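Long-range contact in Non-structural protein (Porcine reproductive and respiratory syndrome virus, PDB 3IFU), which is the papain-like cysteine protease and zinc-finger leader piece of a viral polyprotein, and probably suppresses host interferon-beta production: residues G109-Y122 with P168-M180. Residues are numbered along the deposited sequence; the frame is centred on the assembly and turned at random.
Sequences GQLTPTVLKTLQVY and PKPEDFCPFECAM. With ZN (zinc ion), chain B.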
# COMPACT_ATOMS: atom_id res chain seq x y z
N GLY A 109 -15.39 14.68 -11.76
CA GLY A 109 -15.91 15.06 -10.45
C GLY A 109 -16.61 13.93 -9.72
O GLY A 109 -17.45 14.15 -8.84
N GLN A 110 -16.26 12.71 -10.10
CA GLN A 110 -16.85 11.52 -9.50
C GLN A 110 -16.17 10.30 -10.12
O GLN A 110 -15.45 10.42 -11.11
CB GLN A 110 -18.35 11.47 -9.79
CG GLN A 110 -18.70 11.62 -11.27
CD GLN A 110 -20.20 11.52 -11.54
OE1 GLN A 110 -21.01 12.18 -10.88
NE2 GLN A 110 -20.57 10.70 -12.52
N LEU A 111 -16.39 9.13 -9.53
CA LEU A 111 -15.81 7.91 -10.06
C LEU A 111 -16.96 7.12 -10.67
O LEU A 111 -18.02 6.98 -10.06
CB LEU A 111 -15.13 7.11 -8.94
CG LEU A 111 -14.03 6.11 -9.31
CD1 LEU A 111 -13.13 6.65 -10.43
CD2 LEU A 111 -13.20 5.83 -8.06
N THR A 112 -16.75 6.62 -11.87
CA THR A 112 -17.82 5.89 -12.55
C THR A 112 -17.27 4.79 -13.45
O THR A 112 -16.09 4.81 -13.82
CB THR A 112 -18.65 6.87 -13.38
OG1 THR A 112 -19.86 6.25 -13.78
CG2 THR A 112 -17.88 7.30 -14.62
N PRO A 113 -18.12 3.80 -13.82
CA PRO A 113 -17.64 2.72 -14.69
C PRO A 113 -17.00 3.27 -15.96
O PRO A 113 -16.03 2.72 -16.49
CB PRO A 113 -18.91 1.93 -14.99
CG PRO A 113 -19.69 2.09 -13.74
CD PRO A 113 -19.51 3.56 -13.40
N THR A 114 -17.54 4.39 -16.44
CA THR A 114 -17.03 5.02 -17.65
C THR A 114 -15.64 5.62 -17.42
O THR A 114 -14.77 5.51 -18.28
CB THR A 114 -18.02 6.09 -18.14
OG1 THR A 114 -19.18 5.45 -18.69
CG2 THR A 114 -17.38 6.98 -19.19
N VAL A 115 -15.43 6.24 -16.26
CA VAL A 115 -14.13 6.83 -15.96
C VAL A 115 -13.10 5.73 -15.73
O VAL A 115 -11.91 5.92 -15.98
CB VAL A 115 -14.20 7.74 -14.72
CG1 VAL A 115 -12.80 8.20 -14.33
CG2 VAL A 115 -15.05 8.95 -15.02
N LEU A 116 -13.54 4.57 -15.26
CA LEU A 116 -12.62 3.46 -15.04
C LEU A 116 -12.25 2.84 -16.39
O LEU A 116 -11.14 2.33 -16.56
CB LEU A 116 -13.25 2.41 -14.12
CG LEU A 116 -13.46 2.83 -12.66
CD1 LEU A 116 -14.20 1.74 -11.90
CD2 LEU A 116 -12.13 3.12 -12.01
N LYS A 117 -13.18 2.88 -17.34
CA LYS A 117 -12.92 2.35 -18.67
C LYS A 117 -11.93 3.26 -19.39
O LYS A 117 -11.01 2.79 -20.03
CB LYS A 117 -14.22 2.26 -19.48
CG LYS A 117 -15.17 1.18 -18.99
CD LYS A 117 -16.53 1.27 -19.67
CE LYS A 117 -17.48 0.16 -19.19
NZ LYS A 117 -18.86 0.32 -19.72
N THR A 118 -12.13 4.57 -19.26
CA THR A 118 -11.23 5.54 -19.88
C THR A 118 -9.81 5.34 -19.34
O THR A 118 -8.82 5.49 -20.07
CB THR A 118 -11.69 7.00 -19.58
OG1 THR A 118 -13.04 7.19 -20.03
CG2 THR A 118 -10.80 8.01 -20.28
N LEU A 119 -9.73 4.98 -18.06
CA LEU A 119 -8.46 4.75 -17.39
C LEU A 119 -7.94 3.33 -17.60
O LEU A 119 -6.89 2.96 -17.08
CB LEU A 119 -8.59 5.04 -15.89
CG LEU A 119 -8.80 6.50 -15.50
CD1 LEU A 119 -8.84 6.60 -13.99
CD2 LEU A 119 -7.67 7.35 -16.06
N GLN A 120 -8.70 2.53 -18.35
CA GLN A 120 -8.32 1.15 -18.65
C GLN A 120 -7.84 0.40 -17.43
O GLN A 120 -6.82 -0.30 -17.47
CB GLN A 120 -7.21 1.14 -19.70
CG GLN A 120 -7.66 1.57 -21.07
CD GLN A 120 -6.49 1.93 -21.94
OE1 GLN A 120 -6.63 2.03 -23.16
NE2 GLN A 120 -5.33 2.14 -21.33
N VAL A 121 -8.57 0.56 -16.34
CA VAL A 121 -8.23 -0.10 -15.09
C VAL A 121 -8.24 -1.62 -15.24
O VAL A 121 -7.33 -2.31 -14.77
CB VAL A 121 -9.21 0.35 -13.99
CG1 VAL A 121 -9.27 -0.67 -12.87
CG2 VAL A 121 -8.76 1.69 -13.45
N TYR A 122 -9.25 -2.14 -15.93
CA TYR A 122 -9.36 -3.58 -16.12
C TYR A 122 -8.29 -4.15 -17.08
O TYR A 122 -7.65 -5.16 -16.77
CB TYR A 122 -10.75 -3.93 -16.65
CG TYR A 122 -11.01 -5.42 -16.71
CD1 TYR A 122 -11.62 -6.09 -15.66
CD2 TYR A 122 -10.58 -6.17 -17.81
CE1 TYR A 122 -11.80 -7.48 -15.69
CE2 TYR A 122 -10.75 -7.55 -17.86
CZ TYR A 122 -11.36 -8.20 -16.80
OH TYR A 122 -11.51 -9.57 -16.84
N PRO A 168 -12.52 -13.28 -9.50
CA PRO A 168 -12.75 -11.91 -9.99
C PRO A 168 -14.13 -11.72 -10.60
O PRO A 168 -14.75 -12.67 -11.07
CB PRO A 168 -11.63 -11.71 -11.01
CG PRO A 168 -11.42 -13.09 -11.54
CD PRO A 168 -11.45 -13.93 -10.28
N LYS A 169 -14.61 -10.48 -10.57
CA LYS A 169 -15.89 -10.10 -11.14
C LYS A 169 -15.66 -9.85 -12.63
O LYS A 169 -14.64 -9.29 -13.01
CB LYS A 169 -16.38 -8.80 -10.48
CG LYS A 169 -17.52 -8.96 -9.50
CD LYS A 169 -17.18 -9.91 -8.39
CE LYS A 169 -18.11 -11.11 -8.44
NZ LYS A 169 -19.55 -10.70 -8.35
N PRO A 170 -16.60 -10.28 -13.50
CA PRO A 170 -16.41 -10.06 -14.93
C PRO A 170 -16.04 -8.61 -15.19
O PRO A 170 -16.25 -7.75 -14.34
CB PRO A 170 -17.77 -10.43 -15.51
CG PRO A 170 -18.22 -11.52 -14.59
CD PRO A 170 -17.88 -10.95 -13.24
N GLU A 171 -15.48 -8.30 -16.36
CA GLU A 171 -15.09 -6.93 -16.62
C GLU A 171 -16.23 -5.93 -16.77
O GLU A 171 -16.00 -4.73 -16.82
CB GLU A 171 -14.16 -6.85 -17.82
CG GLU A 171 -14.64 -7.54 -19.06
CD GLU A 171 -13.58 -7.52 -20.13
OE1 GLU A 171 -13.08 -6.41 -20.44
OE2 GLU A 171 -13.25 -8.60 -20.66
N ASP A 172 -17.46 -6.42 -16.86
CA ASP A 172 -18.59 -5.50 -16.99
C ASP A 172 -19.07 -5.04 -15.60
O ASP A 172 -19.85 -4.10 -15.49
CB ASP A 172 -19.76 -6.15 -17.76
CG ASP A 172 -19.63 -7.66 -17.86
OD1 ASP A 172 -18.73 -8.15 -18.59
OD2 ASP A 172 -20.43 -8.38 -17.22
N PHE A 173 -18.58 -5.71 -14.56
CA PHE A 173 -18.97 -5.38 -13.20
C PHE A 173 -18.25 -4.20 -12.56
O PHE A 173 -17.04 -4.01 -12.73
CB PHE A 173 -18.79 -6.59 -12.28
CG PHE A 173 -19.27 -6.35 -10.88
CD1 PHE A 173 -20.61 -6.53 -10.55
CD2 PHE A 173 -18.40 -5.86 -9.90
CE1 PHE A 173 -21.08 -6.23 -9.28
CE2 PHE A 173 -18.87 -5.56 -8.62
CZ PHE A 173 -20.21 -5.74 -8.31
N CYS A 174 -19.02 -3.44 -11.79
CA CYS A 174 -18.53 -2.28 -11.05
C CYS A 174 -19.50 -2.11 -9.88
O CYS A 174 -20.70 -1.94 -10.08
CB CYS A 174 -18.54 -1.02 -11.92
SG CYS A 174 -17.82 0.45 -11.11
N PRO A 175 -18.99 -2.15 -8.64
CA PRO A 175 -19.83 -2.00 -7.44
C PRO A 175 -20.74 -0.77 -7.42
O PRO A 175 -21.77 -0.77 -6.76
CB PRO A 175 -18.80 -1.95 -6.31
CG PRO A 175 -17.70 -2.81 -6.84
CD PRO A 175 -17.58 -2.33 -8.27
N PHE A 176 -20.36 0.26 -8.16
CA PHE A 176 -21.12 1.50 -8.16
C PHE A 176 -21.37 2.09 -9.55
O PHE A 176 -20.78 1.67 -10.55
CB PHE A 176 -20.38 2.53 -7.31
CG PHE A 176 -18.94 2.71 -7.72
CD1 PHE A 176 -18.60 3.49 -8.82
CD2 PHE A 176 -17.93 2.05 -7.03
CE1 PHE A 176 -17.28 3.61 -9.22
CE2 PHE A 176 -16.60 2.16 -7.43
CZ PHE A 176 -16.27 2.95 -8.52
N GLU A 177 -22.25 3.09 -9.58
CA GLU A 177 -22.61 3.80 -10.80
C GLU A 177 -22.04 5.20 -10.65
O GLU A 177 -21.60 5.82 -11.61
CB GLU A 177 -24.12 3.89 -10.94
CG GLU A 177 -24.79 2.57 -11.25
CD GLU A 177 -24.43 2.09 -12.63
OE1 GLU A 177 -23.29 1.61 -12.82
OE2 GLU A 177 -25.28 2.22 -13.54
N CYS A 178 -22.05 5.68 -9.42
CA CYS A 178 -21.54 7.00 -9.12
C CYS A 178 -21.05 7.06 -7.68
O CYS A 178 -21.84 7.19 -6.75
CB CYS A 178 -22.62 8.05 -9.35
SG CYS A 178 -22.16 9.72 -8.86
N ALA A 179 -19.74 6.95 -7.51
CA ALA A 179 -19.15 7.02 -6.19
C ALA A 179 -18.71 8.46 -6.01
O ALA A 179 -17.92 8.99 -6.80
CB ALA A 179 -17.96 6.07 -6.09
N MET A 180 -19.24 9.11 -4.98
CA MET A 180 -18.91 10.50 -4.69
C MET A 180 -18.75 10.58 -3.19
O MET A 180 -17.95 11.41 -2.70
CB MET A 180 -20.03 11.44 -5.10
CG MET A 180 -20.32 11.51 -6.58
SD MET A 180 -21.25 13.01 -6.91
CE MET A 180 -22.86 12.54 -6.28
OXT MET A 180 -19.48 9.82 -2.53
ZN ZN B . -18.62 9.12 -0.78
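Leu111 and Ala179 form a single antiparallel bridge of the hydrogen-bonded type, closed by two backbone bonds: Leu111 N reaches Ala179 O at 3.1 Å and Ala179 N reaches Leu111 O at 3.1 Å. A third bond extends the pairing by one side chain: Thr112 OG1, set anti to its own N (chi1 -166°), donates to Glu177 O at 2.8 Å, tilted out of that carbonyl's plane. Thr112 holds the N-cap position of helix 113-118, yet its hydroxyl is spent on the C-terminal tail rather than on a capping bond.

Phe176 can be followed outward from CB, which leaves the backbone across the contact rather than straight at 109-122. With chi1 at 53° CG then stands between N and the carbonyl carbon, and this turn brings the end of the ring nearer. CD1 and CE1 pass by Leu111 O, CE1 at 3.6 Å, and CZ meets Leu111 CG at 4.0 Å and Leu116 CD1 slightly farther off. The ring is sandwiched within its own segment: Ala179 CB lies over the centre of one face, Cys174 SG over the other, displaced toward the rim. That sulfur also touches Pro113 CG at 3.6 Å, joining the ring's surroundings to the first turn of the helix. Farther along, Glu171 lays CB over one face of the Tyr122 ring, and its carboxylate, stacked with the planes 18° apart, lies by CD2 and CE2.

At the C-terminus the Met180 carboxylate oxygen OXT binds the zinc ion at 2.1 Å, with Cys70, Cys76 and His146 completing the site. The bridge therefore ties the run into helix 113-118 to a chain end that is itself a zinc ligand of the protease domain. Leu111 also packs on Ile105 of helix 94-108, while Leu111, Phe176 and Ala179 all touch Val147 of strand 147-148.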